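Local coordinates for threonine phosphate decarboxylase-like enzyme (Sulfurospirillum multivorans, PDB 6OUX), which decarboxylates L-serine O-phosphate to ethanolamine O-phosphate with the help of pyridoxal phosphate, supplying a precursor for norcobamide biosynthesis, at residues 85-90 with 278-283; 106-111 with 208-213; 244-249 with 289-294; 251-256 with 273-278. All coordinates share one frame; numbering follows the deposited sequence.

In the fold
Contact 2 lies nearest the middle of the chain, wholly buried beside the substrate site, and is the most polar: a carboxylate, a hydroxyl and a water face a helix start. Contact 3 is also buried but apolar, joining an irregular loop to helix 289-314 through two phenylalanines and a leucine. Contacts 1 and 4 are only partly buried, contact 1 lying farthest out, and share helix 277-286 with Ile278; contact 1 packs that helix against helix 84-95, and contact 4 sets its start against the approach to strand 254-257, next to the second subunit. Ile248 of contact 3 touches Cys282 of contact 1, and a salt bridge from Glu110 to Arg252 ties contact 2 to contact 4.

Contact 1: residues 85-90 with 278-283; sequences RSLQKV and IGEYCL
Leu87 lays its CD2 methyl against the CD2 methyl of Leu283, 3.8 Å away, and the two side chains cross at about a right angle. Leu283 points across the gap from its CB onward, and having CG anti to the backbone N (chi1 -161°) it extends toward the partner helix; Leu87 starts off more to the flank and relies on its branch to close the distance. Such reach is needed, because the axes of helices 85-90 and 278-283 approach no closer than 11.2 Å while running 26° from parallel. The same Leu87 CD2 rests at 4.3 Å from Glu280 CG, so the aliphatic stem of the glutamate lengthens the apolar patch while its carboxylate turns to Ser82 and Arg284. One turn on, Val90 CG1 lies 4.3 Å from the backbone O of Leu283, a looser touch. The far flank of helix 85-90 is polar. Arg85 NH1 donates to Gln88 OE1 at 2.9 Å, on a lone pair in the carbonyl plane, while Arg85 also pairs with Asp264 and Gln88 NE2 bonds to Ile102 O; these bonds fix the rotation of the amide. With Ile275 touching Leu87 as well, the arrangement is sparse helix-to-helix packing by leucines, found here in the helical layer beside strand 254-257 of the mixed sheet of a domain of the class I and II aminotransferase family.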
loop_
_atom_site.group_PDB
_atom_site.type_symbol
_atom_site.label_atom_id
_atom_site.label_comp_id
_atom_site.label_asym_id
_atom_site.label_seq_id
_atom_site.Cartn_x
_atom_site.Cartn_y
_atom_site.Cartn_z
ATOM N N ARG A 85 -5.691 1.207 14.287
ATOM C CA ARG A 85 -6.677 0.972 15.379
ATOM C C ARG A 85 -8.111 1.408 15.050
ATOM O O ARG A 85 -9.123 0.784 15.506
ATOM C CB ARG A 85 -6.220 1.639 16.708
ATOM C CG ARG A 85 -4.912 1.118 17.314
ATOM C CD ARG A 85 -5.012 -0.359 17.705
ATOM N NE ARG A 85 -3.775 -0.954 18.229
ATOM C CZ ARG A 85 -3.586 -2.265 18.426
ATOM N NH1 ARG A 85 -4.537 -3.133 18.118
ATOM N NH2 ARG A 85 -2.415 -2.725 18.870
ATOM N N SER A 86 -8.247 2.493 14.278
ATOM C CA SER A 86 -9.562 2.951 13.968
ATOM C C SER A 86 -10.175 2.011 12.912
ATOM O O SER A 86 -11.375 1.749 12.963
ATOM C CB SER A 86 -9.582 4.459 13.611
ATOM O OG SER A 86 -10.504 4.751 12.595
ATOM N N LEU A 87 -9.349 1.477 12.007
ATOM C CA LEU A 87 -9.773 0.543 10.949
ATOM C C LEU A 87 -10.171 -0.833 11.520
ATOM O O LEU A 87 -11.199 -1.407 11.148
ATOM C CB LEU A 87 -8.642 0.352 9.938
ATOM C CG LEU A 87 -8.217 1.619 9.194
ATOM C CD1 LEU A 87 -6.977 1.366 8.370
ATOM C CD2 LEU A 87 -9.384 2.145 8.387
ATOM N N GLN A 88 -9.415 -1.281 12.510
ATOM C CA GLN A 88 -9.781 -2.447 13.303
ATOM C C GLN A 88 -11.197 -2.364 13.847
ATOM O O GLN A 88 -12.039 -3.327 13.739
ATOM C CB GLN A 88 -8.766 -2.605 14.438
ATOM C CG GLN A 88 -7.425 -3.142 14.021
ATOM C CD GLN A 88 -6.586 -3.427 15.237
ATOM O OE1 GLN A 88 -6.808 -2.828 16.262
ATOM N NE2 GLN A 88 -5.649 -4.330 15.142
ATOM N N LYS A 89 -11.504 -1.198 14.417
ATOM C CA LYS A 89 -12.814 -0.972 14.962
ATOM C C LYS A 89 -13.909 -0.973 13.912
ATOM O O LYS A 89 -14.977 -1.484 14.161
ATOM C CB LYS A 89 -12.830 0.266 15.863
ATOM C CG LYS A 89 -12.174 -0.058 17.206
ATOM C CD LYS A 89 -11.554 1.147 17.901
ATOM C CE LYS A 89 -10.766 0.707 19.126
ATOM N NZ LYS A 89 -9.428 1.348 19.142
ATOM N N VAL A 90 -13.642 -0.477 12.709
ATOM C CA VAL A 90 -14.657 -0.519 11.669
ATOM C C VAL A 90 -14.965 -1.971 11.328
ATOM O O VAL A 90 -16.113 -2.338 11.242
ATOM C CB VAL A 90 -14.267 0.312 10.442
ATOM C CG1 VAL A 90 -15.278 0.156 9.334
ATOM C CG2 VAL A 90 -14.163 1.785 10.823
ATOM N N ILE A 278 -9.129 6.450 -0.553
ATOM C CA ILE A 278 -10.180 5.713 -1.281
ATOM C C ILE A 278 -10.335 4.334 -0.664
ATOM O O ILE A 278 -11.440 3.860 -0.584
ATOM C CB ILE A 278 -9.948 5.657 -2.817
ATOM C CG1 ILE A 278 -11.128 5.036 -3.587
ATOM C CG2 ILE A 278 -8.701 4.879 -3.172
ATOM C CD1 ILE A 278 -12.428 5.794 -3.344
ATOM N N GLY A 279 -9.226 3.734 -0.209
ATOM C CA GLY A 279 -9.220 2.472 0.495
ATOM C C GLY A 279 -10.091 2.499 1.732
ATOM O O GLY A 279 -10.916 1.573 1.949
ATOM N N GLU A 280 -9.881 3.531 2.551
ATOM C CA GLU A 280 -10.678 3.745 3.738
ATOM C C GLU A 280 -12.150 3.910 3.463
ATOM O O GLU A 280 -12.931 3.308 4.169
ATOM C CB GLU A 280 -10.203 4.949 4.524
ATOM C CG GLU A 280 -10.998 5.144 5.777
ATOM C CD GLU A 280 -10.453 6.259 6.654
ATOM O OE1 GLU A 280 -9.394 6.867 6.348
ATOM O OE2 GLU A 280 -11.135 6.541 7.640
ATOM N N TYR A 281 -12.520 4.755 2.490
ATOM C CA TYR A 281 -13.902 4.926 2.080
ATOM C C TYR A 281 -14.500 3.522 1.804
ATOM O O TYR A 281 -15.592 3.186 2.260
ATOM C CB TYR A 281 -14.016 5.764 0.798
ATOM C CG TYR A 281 -15.408 5.716 0.230
ATOM C CD1 TYR A 281 -16.428 6.530 0.770
ATOM C CD2 TYR A 281 -15.761 4.802 -0.754
ATOM C CE1 TYR A 281 -17.746 6.467 0.296
ATOM C CE2 TYR A 281 -17.098 4.717 -1.201
ATOM C CZ TYR A 281 -18.077 5.541 -0.671
ATOM O OH TYR A 281 -19.390 5.483 -1.123
ATOM N N CYS A 282 -13.771 2.722 1.054
ATOM C CA CYS A 282 -14.297 1.423 0.618
ATOM C C CYS A 282 -14.437 0.483 1.794
ATOM O O CYS A 282 -15.420 -0.240 1.912
ATOM C CB CYS A 282 -13.379 0.790 -0.428
ATOM S SG CYS A 282 -13.523 1.510 -2.078
ATOM N N LEU A 283 -13.465 0.532 2.674
ATOM C CA LEU A 283 -13.501 -0.306 3.858
ATOM C C LEU A 283 -14.747 -0.016 4.714
ATOM O O LEU A 283 -15.441 -0.972 5.188
ATOM C CB LEU A 283 -12.255 -0.119 4.707
ATOM C CG LEU A 283 -12.059 -1.271 5.667
ATOM C CD1 LEU A 283 -11.311 -2.355 4.909
ATOM C CD2 LEU A 283 -11.294 -0.855 6.921
#

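Contact 2: residues 106-111 with 208-213; sequences NGATEI and DESFIH
Asp208 directs its side chain at Ala108, the first residue of helix 108-116. From CB the chain runs outward with CG anti to the backbone N (chi1 -178°), which brings CG to 4.1 Å from Ala108 CB. OD1, 3.8 Å from that methyl, is eclipsed with CA (chi2 0°) and takes two bonds: Ser210 N gives one at 2.9 Å on the anti side, well out of the carboxylate plane, and Ser210 OG gives a short one of 2.5 Å on the syn lone pair. The first closes an Asx turn, where strand 204-208 of the large mixed sheet gives way to loop, about 6 Å from the side chain of Asn181, a residue assigned to O-phospho-L-serine binding. This is where fold type I PLP enzymes typically carry the aspartate facing the pyridine nitrogen, a role Asp208 probably shares. OD2 accepts from a water at 2.6 Å, and this water reaches Thr109 OG1 by a weak bond. An alanine for Asp208 would probably leave Ser210 N, Ser210 OG and this water without their acceptor and free the turn to shift. Ser210 OG also accepts from Ser241 N and presses tightly on Ala108 CB at 3.2 Å.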
loop_
_atom_site.group_PDB
_atom_site.type_symbol
_atom_site.label_atom_id
_atom_site.label_comp_id
_atom_site.label_asym_id
_atom_site.label_seq_id
_atom_site.Cartn_x
_atom_site.Cartn_y
_atom_site.Cartn_z
ATOM N N ASN A 106 -2.610 -4.709 2.512
ATOM C CA ASN A 106 -2.817 -4.554 1.082
ATOM C C ASN A 106 -3.533 -5.667 0.331
ATOM O O ASN A 106 -4.141 -5.445 -0.713
ATOM C CB ASN A 106 -1.461 -4.353 0.410
ATOM C CG ASN A 106 -0.874 -3.020 0.734
ATOM O OD1 ASN A 106 -1.574 -2.016 0.696
ATOM N ND2 ASN A 106 0.410 -2.996 1.075
ATOM N N GLY A 107 -3.453 -6.863 0.841
ATOM C CA GLY A 107 -4.029 -8.008 0.156
ATOM C C GLY A 107 -3.694 -9.246 0.915
ATOM O O GLY A 107 -2.844 -9.220 1.812
ATOM N N ALA A 108 -4.366 -10.334 0.568
ATOM C CA ALA A 108 -4.164 -11.589 1.233
ATOM C C ALA A 108 -2.720 -12.112 1.045
ATOM O O ALA A 108 -2.023 -12.452 2.009
ATOM C CB ALA A 108 -5.183 -12.586 0.714
ATOM N N THR A 109 -2.242 -12.138 -0.201
ATOM C CA THR A 109 -0.907 -12.599 -0.500
ATOM C C THR A 109 0.202 -11.741 0.170
ATOM O O THR A 109 1.123 -12.301 0.696
ATOM C CB THR A 109 -0.705 -12.706 -2.023
ATOM O OG1 THR A 109 -1.759 -13.522 -2.537
ATOM C CG2 THR A 109 0.657 -13.382 -2.350
ATOM N N GLU A 110 0.064 -10.416 0.193
ATOM C CA GLU A 110 0.980 -9.546 0.937
ATOM C C GLU A 110 0.993 -9.878 2.446
ATOM O O GLU A 110 2.080 -9.887 3.070
ATOM C CB GLU A 110 0.710 -8.053 0.745
ATOM C CG GLU A 110 0.762 -7.490 -0.690
ATOM C CD GLU A 110 -0.358 -7.982 -1.634
ATOM O OE1 GLU A 110 -1.389 -8.511 -1.207
ATOM O OE2 GLU A 110 -0.221 -7.843 -2.874
ATOM N N ILE A 111 -0.180 -10.136 3.027
ATOM C CA ILE A 111 -0.237 -10.509 4.426
ATOM C C ILE A 111 0.453 -11.856 4.660
ATOM O O ILE A 111 1.202 -11.991 5.621
ATOM C CB ILE A 111 -1.662 -10.461 4.967
ATOM C CG1 ILE A 111 -2.119 -8.980 4.997
ATOM C CG2 ILE A 111 -1.728 -11.086 6.371
ATOM C CD1 ILE A 111 -3.663 -8.890 5.186
ATOM N N ASP A 208 -6.251 -18.933 3.642
ATOM C CA ASP A 208 -6.641 -17.881 2.695
ATOM C C ASP A 208 -8.037 -18.183 2.120
ATOM O O ASP A 208 -8.206 -19.069 1.237
ATOM C CB ASP A 208 -5.591 -17.698 1.606
ATOM C CG ASP A 208 -5.936 -16.594 0.628
ATOM O OD1 ASP A 208 -6.979 -15.912 0.718
ATOM O OD2 ASP A 208 -5.110 -16.422 -0.285
ATOM N N GLU A 209 -9.033 -17.481 2.645
ATOM C CA GLU A 209 -10.393 -17.667 2.149
ATOM C C GLU A 209 -10.830 -16.570 1.194
ATOM O O GLU A 209 -12.025 -16.205 1.171
ATOM C CB GLU A 209 -11.375 -17.740 3.341
ATOM C CG GLU A 209 -11.408 -16.466 4.179
ATOM C CD GLU A 209 -12.633 -16.373 5.056
ATOM O OE1 GLU A 209 -13.386 -17.415 5.163
ATOM O OE2 GLU A 209 -12.805 -15.285 5.680
ATOM N N SER A 210 -9.907 -16.056 0.437
ATOM C CA SER A 210 -10.172 -14.896 -0.448
ATOM C C SER A 210 -11.316 -15.139 -1.451
ATOM O O SER A 210 -11.978 -14.186 -1.923
ATOM C CB SER A 210 -8.886 -14.461 -1.195
ATOM O OG SER A 210 -7.940 -13.811 -0.341
ATOM N N PHE A 211 -11.505 -16.394 -1.843
ATOM C CA PHE A 211 -12.621 -16.758 -2.765
ATOM C C PHE A 211 -13.877 -17.359 -2.163
ATOM O O PHE A 211 -14.740 -17.883 -2.913
ATOM C CB PHE A 211 -12.038 -17.688 -3.864
ATOM C CG PHE A 211 -10.843 -17.079 -4.525
ATOM C CD1 PHE A 211 -10.990 -15.946 -5.282
ATOM C CD2 PHE A 211 -9.567 -17.549 -4.289
ATOM C CE1 PHE A 211 -9.906 -15.332 -5.868
ATOM C CE2 PHE A 211 -8.478 -16.908 -4.831
ATOM C CZ PHE A 211 -8.648 -15.816 -5.637
ATOM N N ILE A 212 -14.004 -17.353 -0.833
ATOM C CA ILE A 212 -15.032 -18.149 -0.174
ATOM C C ILE A 212 -16.454 -17.564 -0.394
ATOM O O ILE A 212 -17.435 -18.272 -0.318
ATOM C CB ILE A 212 -14.765 -18.336 1.344
ATOM C CG1 ILE A 212 -15.542 -19.568 1.878
ATOM C CG2 ILE A 212 -15.040 -17.067 2.133
ATOM C CD1 ILE A 212 -15.147 -20.017 3.254
ATOM N N HIS A 213 -16.530 -16.302 -0.736
ATOM C CA HIS A 213 -17.834 -15.643 -1.045
ATOM C C HIS A 213 -18.485 -16.235 -2.320
ATOM O O HIS A 213 -19.659 -16.047 -2.549
ATOM C CB HIS A 213 -17.627 -14.134 -1.302
ATOM C CG HIS A 213 -17.684 -13.278 -0.098
ATOM N ND1 HIS A 213 -17.408 -13.728 1.183
ATOM C CD2 HIS A 213 -17.907 -11.942 0.007
ATOM C CE1 HIS A 213 -17.481 -12.705 2.016
ATOM N NE2 HIS A 213 -17.803 -11.622 1.331
HETATM O O HOH W 1 -2.522 -16.256 -0.783
#

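Contact 3: residues 244-249 with 289-294; sequences KDFGIA and EDFLKR
Two phenylalanines meet asymmetrically here: Phe246 CD1 lies at the edge of the Phe291 ring and in its plane, whereas Phe291 CE2 stands obliquely to the Phe246 ring. The approach is 3.9 Å from Phe246 CD1 to Phe291 CE2, and the neighbouring Phe246 CE1 is 4.1 Å from the same CE2, so Phe291 CE2 sits against the CD1-CE1 bond of Phe246. Leu292 adds its CD2 methyl at the edge of the Phe246 ring, 4.2 Å from CE1. Phe291 CG is anti to the backbone N (chi1 172°), which projects its ring out from the helix, while Leu292 leaves along the helix flank and only its branch bends in. The loop side is set by its own bonds. Phe246 N donates to Asp245 OD1 at 2.7 Å, met on the anti side and 33° out of the carboxylate plane, and Asp245 OD2 forms a salt bridge with Lys240; the aspartate thus ties this part of the loop back to strand 236-241 and helps fix where Phe246 leaves the chain. On the solvent side of helix 289-294, Lys293 NZ and Glu289 OE2 form a salt bridge of 2.8 Å, one turn apart. The aromatic cluster grows beyond the pair: Phe246 stacks on Phe286 and meets Tyr295, and Phe291 stands edge-to-face with Tyr62 of helix 53-68. Ile248 touches Val59 of that helix and Cys282 and Phe286 of helix 277-286, so the loop between strands 236-241 and 254-257 is wedged among helices 53-68, 277-286 and 289-314.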
loop_
_atom_site.group_PDB
_atom_site.type_symbol
_atom_site.label_atom_id
_atom_site.label_comp_id
_atom_site.label_asym_id
_atom_site.label_seq_id
_atom_site.Cartn_x
_atom_site.Cartn_y
_atom_site.Cartn_z
ATOM N N LYS A 244 -10.935 -9.022 -4.461
ATOM C CA LYS A 244 -11.406 -9.955 -5.471
ATOM C C LYS A 244 -12.887 -10.345 -5.388
ATOM O O LYS A 244 -13.387 -11.084 -6.263
ATOM C CB LYS A 244 -10.519 -11.185 -5.470
ATOM C CG LYS A 244 -9.083 -10.810 -5.808
ATOM C CD LYS A 244 -8.106 -11.897 -5.426
ATOM C CE LYS A 244 -6.695 -11.349 -5.482
ATOM N NZ LYS A 244 -5.747 -12.466 -5.744
ATOM N N ASP A 245 -13.582 -9.874 -4.348
ATOM C CA ASP A 245 -15.021 -10.133 -4.203
ATOM C C ASP A 245 -15.802 -8.815 -4.168
ATOM O O ASP A 245 -16.647 -8.574 -5.036
ATOM C CB ASP A 245 -15.327 -11.107 -3.035
ATOM C CG ASP A 245 -14.772 -10.658 -1.672
ATOM O OD1 ASP A 245 -14.198 -9.563 -1.524
ATOM O OD2 ASP A 245 -14.913 -11.433 -0.718
ATOM N N PHE A 246 -15.511 -7.937 -3.205
ATOM C CA PHE A 246 -16.120 -6.580 -3.212
ATOM C C PHE A 246 -15.602 -5.775 -4.418
ATOM O O PHE A 246 -16.101 -4.689 -4.676
ATOM C CB PHE A 246 -15.891 -5.815 -1.907
ATOM C CG PHE A 246 -16.494 -6.478 -0.684
ATOM C CD1 PHE A 246 -17.845 -6.305 -0.365
ATOM C CD2 PHE A 246 -15.712 -7.270 0.167
ATOM C CE1 PHE A 246 -18.393 -6.912 0.765
ATOM C CE2 PHE A 246 -16.257 -7.862 1.295
ATOM C CZ PHE A 246 -17.598 -7.687 1.596
ATOM N N GLY A 247 -14.589 -6.329 -5.115
ATOM C CA GLY A 247 -14.337 -6.072 -6.534
ATOM C C GLY A 247 -14.038 -4.632 -6.756
ATOM O O GLY A 247 -14.964 -3.838 -6.827
ATOM N N ILE A 248 -12.764 -4.297 -6.907
ATOM C CA ILE A 248 -12.316 -2.905 -6.876
ATOM C C ILE A 248 -10.827 -2.912 -7.127
ATOM O O ILE A 248 -10.034 -2.827 -6.196
ATOM C CB ILE A 248 -12.629 -2.225 -5.519
ATOM C CG1 ILE A 248 -14.120 -1.975 -5.382
ATOM C CG2 ILE A 248 -11.959 -0.863 -5.423
ATOM C CD1 ILE A 248 -14.523 -1.664 -3.958
ATOM N N ALA A 249 -10.490 -2.990 -8.410
ATOM C CA ALA A 249 -9.136 -3.263 -8.893
ATOM C C ALA A 249 -8.058 -2.368 -8.301
ATOM O O ALA A 249 -7.133 -2.862 -7.653
ATOM C CB ALA A 249 -9.105 -3.166 -10.425
ATOM N N GLU A 289 -24.493 -1.919 6.864
ATOM C CA GLU A 289 -25.712 -2.708 6.670
ATOM C C GLU A 289 -26.408 -2.535 5.317
ATOM O O GLU A 289 -26.808 -3.521 4.683
ATOM C CB GLU A 289 -26.714 -2.362 7.806
ATOM C CG GLU A 289 -28.097 -2.997 7.682
ATOM C CD GLU A 289 -29.098 -2.150 6.898
ATOM O OE1 GLU A 289 -29.263 -0.947 7.236
ATOM O OE2 GLU A 289 -29.731 -2.694 5.953
ATOM N N ASP A 290 -26.663 -1.290 4.941
ATOM C CA ASP A 290 -27.389 -0.988 3.704
ATOM C C ASP A 290 -26.598 -1.364 2.416
ATOM O O ASP A 290 -27.146 -1.883 1.432
ATOM C CB ASP A 290 -27.784 0.494 3.668
ATOM C CG ASP A 290 -26.585 1.466 3.923
ATOM O OD1 ASP A 290 -25.839 1.326 4.919
ATOM O OD2 ASP A 290 -26.407 2.409 3.134
ATOM N N PHE A 291 -25.297 -1.087 2.418
ATOM C CA PHE A 291 -24.443 -1.567 1.357
ATOM C C PHE A 291 -24.445 -3.103 1.314
ATOM O O PHE A 291 -24.484 -3.674 0.238
ATOM C CB PHE A 291 -23.007 -1.058 1.524
ATOM C CG PHE A 291 -22.030 -1.687 0.545
ATOM C CD1 PHE A 291 -21.928 -1.223 -0.727
ATOM C CD2 PHE A 291 -21.290 -2.831 0.891
ATOM C CE1 PHE A 291 -21.053 -1.824 -1.638
ATOM C CE2 PHE A 291 -20.447 -3.474 -0.005
ATOM C CZ PHE A 291 -20.339 -2.969 -1.289
ATOM N N LEU A 292 -24.293 -3.751 2.464
ATOM C CA LEU A 292 -24.179 -5.216 2.508
ATOM C C LEU A 292 -25.405 -5.918 1.961
ATOM O O LEU A 292 -25.298 -6.978 1.370
ATOM C CB LEU A 292 -23.881 -5.701 3.959
ATOM C CG LEU A 292 -22.393 -5.597 4.286
ATOM C CD1 LEU A 292 -22.085 -5.660 5.799
ATOM C CD2 LEU A 292 -21.578 -6.631 3.467
ATOM N N LYS A 293 -26.599 -5.299 2.151
ATOM C CA LYS A 293 -27.791 -5.834 1.537
ATOM C C LYS A 293 -27.717 -5.895 0.031
ATOM O O LYS A 293 -28.070 -6.898 -0.571
ATOM C CB LYS A 293 -29.024 -5.043 1.962
ATOM C CG LYS A 293 -30.341 -5.562 1.353
ATOM C CD LYS A 293 -31.606 -4.897 1.969
ATOM C CE LYS A 293 -31.856 -5.311 3.431
ATOM N NZ LYS A 293 -31.012 -4.664 4.503
ATOM N N ARG A 294 -27.222 -4.822 -0.611
ATOM C CA ARG A 294 -27.100 -4.820 -2.023
ATOM C C ARG A 294 -25.925 -5.718 -2.464
ATOM O O ARG A 294 -25.978 -6.310 -3.527
ATOM C CB ARG A 294 -26.914 -3.391 -2.526
ATOM C CG ARG A 294 -28.144 -2.512 -2.219
ATOM C CD ARG A 294 -28.085 -1.136 -2.902
ATOM N NE ARG A 294 -28.957 -0.197 -2.186
ATOM C CZ ARG A 294 -29.024 1.131 -2.393
ATOM N NH1 ARG A 294 -28.243 1.712 -3.260
ATOM N NH2 ARG A 294 -29.861 1.875 -1.697
#

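Contact 4: residues 251-256 with 273-278; sequences VRLGYA and WNINGI
Leu253 and Ile275 supply the closest apolar touch, Leu253 CD2 reaching Ile275 CD1 at 3.6 Å and its CG1 at 4.0 Å. Ile275 holds its long arm anti to the backbone N (chi1 -161°), which carries CD1 out to the leucine. A second apolar pair, Val251 CG1 with Ile278 CG2 at 4.2 Å, crosses at about a right angle where helix 277-286 begins. The indole touches backbone: Trp273 CH2 lies 4.4 Å from the backbone O of Arg252, approached obliquely, and within its own segment one face of the ring carries Ile275 N, 3.7 Å above its plane and offset toward the rim. Polar links run through water and a cap. A water accepts from Arg252 N at 2.9 Å and, weakly, from Asn276 ND2, bridging the two segments where no direct hydrogen bond joins them. Asn276 OD1 meanwhile caps the helix through Gly279 N. The guanidinium of Arg252 turns to a salt bridge with Glu110, and the second subunit packs its Asn274 on Arg252 and its Arg252 on Trp273. The mixture implies a layered seam: Val251, Leu253 and Ile275 are buried and make the apolar part, with Ile278 at its margin, while asparagine, arginine, water and indole occupy the outer part, which meets the other subunit of the dimer.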
loop_
_atom_site.group_PDB
_atom_site.type_symbol
_atom_site.label_atom_id
_atom_site.label_comp_id
_atom_site.label_asym_id
_atom_site.label_seq_id
_atom_site.Cartn_x
_atom_site.Cartn_y
_atom_site.Cartn_z
ATOM N N VAL A 251 -7.903 -0.332 -5.852
ATOM C CA VAL A 251 -7.789 -0.181 -4.353
ATOM C C VAL A 251 -7.501 -1.546 -3.733
ATOM O O VAL A 251 -8.252 -2.483 -3.912
ATOM C CB VAL A 251 -8.940 0.631 -3.680
ATOM C CG1 VAL A 251 -9.910 1.177 -4.717
ATOM C CG2 VAL A 251 -9.645 -0.090 -2.531
ATOM N N ARG A 252 -6.387 -1.637 -3.042
ATOM C CA ARG A 252 -5.834 -2.926 -2.603
ATOM C C ARG A 252 -5.995 -3.091 -1.115
ATOM O O ARG A 252 -5.346 -2.408 -0.338
ATOM C CB ARG A 252 -4.353 -3.049 -2.983
ATOM C CG ARG A 252 -4.096 -3.063 -4.492
ATOM C CD ARG A 252 -2.859 -3.880 -4.875
ATOM N NE ARG A 252 -1.760 -3.698 -3.919
ATOM C CZ ARG A 252 -0.779 -4.580 -3.696
ATOM N NH1 ARG A 252 -0.727 -5.740 -4.363
ATOM N NH2 ARG A 252 0.166 -4.301 -2.803
ATOM N N LEU A 253 -6.871 -4.012 -0.719
ATOM C CA LEU A 253 -7.217 -4.224 0.681
ATOM C C LEU A 253 -7.397 -5.674 1.024
ATOM O O LEU A 253 -8.024 -6.404 0.299
ATOM C CB LEU A 253 -8.561 -3.609 0.995
ATOM C CG LEU A 253 -8.660 -2.109 0.948
ATOM C CD1 LEU A 253 -10.124 -1.729 1.015
ATOM C CD2 LEU A 253 -7.876 -1.492 2.081
ATOM N N GLY A 254 -6.892 -6.076 2.174
ATOM C CA GLY A 254 -7.175 -7.410 2.665
ATOM C C GLY A 254 -7.059 -7.370 4.153
ATOM O O GLY A 254 -6.503 -6.378 4.723
ATOM N N TYR A 255 -7.571 -8.404 4.801
ATOM C CA TYR A 255 -7.407 -8.473 6.266
ATOM C C TYR A 255 -6.983 -9.876 6.698
ATOM O O TYR A 255 -7.016 -10.826 5.910
ATOM C CB TYR A 255 -8.666 -8.000 7.006
ATOM C CG TYR A 255 -9.851 -8.999 6.944
ATOM C CD1 TYR A 255 -10.730 -9.005 5.892
ATOM C CD2 TYR A 255 -10.040 -9.919 7.928
ATOM C CE1 TYR A 255 -11.811 -9.892 5.841
ATOM C CE2 TYR A 255 -11.090 -10.830 7.880
ATOM C CZ TYR A 255 -11.943 -10.818 6.834
ATOM O OH TYR A 255 -12.932 -11.712 6.809
ATOM N N ALA A 256 -6.528 -9.970 7.928
ATOM C CA ALA A 256 -6.268 -11.233 8.612
ATOM C C ALA A 256 -6.844 -11.198 10.008
ATOM O O ALA A 256 -6.889 -10.124 10.643
ATOM C CB ALA A 256 -4.791 -11.510 8.703
ATOM N N TRP A 273 2.722 0.687 7.360
ATOM C CA TRP A 273 1.501 0.634 6.547
ATOM C C TRP A 273 0.444 1.703 6.875
ATOM O O TRP A 273 0.042 1.895 8.028
ATOM C CB TRP A 273 0.856 -0.742 6.687
ATOM C CG TRP A 273 -0.604 -0.758 6.341
ATOM C CD1 TRP A 273 -1.662 -0.857 7.213
ATOM C CD2 TRP A 273 -1.170 -0.673 5.035
ATOM N NE1 TRP A 273 -2.850 -0.843 6.524
ATOM C CE2 TRP A 273 -2.581 -0.735 5.183
ATOM C CE3 TRP A 273 -0.627 -0.562 3.755
ATOM C CZ2 TRP A 273 -3.455 -0.682 4.088
ATOM C CZ3 TRP A 273 -1.488 -0.500 2.679
ATOM C CH2 TRP A 273 -2.891 -0.567 2.850
ATOM N N ASN A 274 -0.044 2.332 5.815
ATOM C CA ASN A 274 -1.108 3.272 5.885
ATOM C C ASN A 274 -2.097 2.945 4.748
ATOM O O ASN A 274 -1.694 2.633 3.613
ATOM C CB ASN A 274 -0.513 4.665 5.737
ATOM C CG ASN A 274 -1.559 5.742 5.650
ATOM O OD1 ASN A 274 -2.627 5.628 6.268
ATOM N ND2 ASN A 274 -1.271 6.801 4.866
ATOM N N ILE A 275 -3.386 2.962 5.070
ATOM C CA ILE A 275 -4.417 2.865 4.042
ATOM C C ILE A 275 -4.451 4.200 3.281
ATOM O O ILE A 275 -3.929 5.193 3.746
ATOM C CB ILE A 275 -5.778 2.539 4.674
ATOM C CG1 ILE A 275 -6.734 1.972 3.630
ATOM C CG2 ILE A 275 -6.377 3.767 5.378
ATOM C CD1 ILE A 275 -7.960 1.364 4.285
ATOM N N ASN A 276 -5.033 4.234 2.096
ATOM C CA ASN A 276 -5.156 5.511 1.392
ATOM C C ASN A 276 -6.584 5.965 1.576
ATOM O O ASN A 276 -7.405 5.186 2.065
ATOM C CB ASN A 276 -4.747 5.420 -0.088
ATOM C CG ASN A 276 -5.366 4.234 -0.836
ATOM O OD1 ASN A 276 -6.334 3.672 -0.415
ATOM N ND2 ASN A 276 -4.772 3.856 -1.987
ATOM N N GLY A 277 -6.900 7.181 1.138
ATOM C CA GLY A 277 -8.259 7.722 1.300
ATOM C C GLY A 277 -9.319 6.816 0.700
ATOM O O GLY A 277 -10.361 6.540 1.310
ATOM N N ILE A 278 -9.129 6.450 -0.553
ATOM C CA ILE A 278 -10.180 5.713 -1.281
ATOM C C ILE A 278 -10.335 4.334 -0.664
ATOM O O ILE A 278 -11.440 3.860 -0.584
ATOM C CB ILE A 278 -9.948 5.657 -2.817
ATOM C CG1 ILE A 278 -11.128 5.036 -3.587
ATOM C CG2 ILE A 278 -8.701 4.879 -3.172
ATOM C CD1 ILE A 278 -12.428 5.794 -3.344
HETATM O O HOH W 2 -4.728 0.700 -3.295
#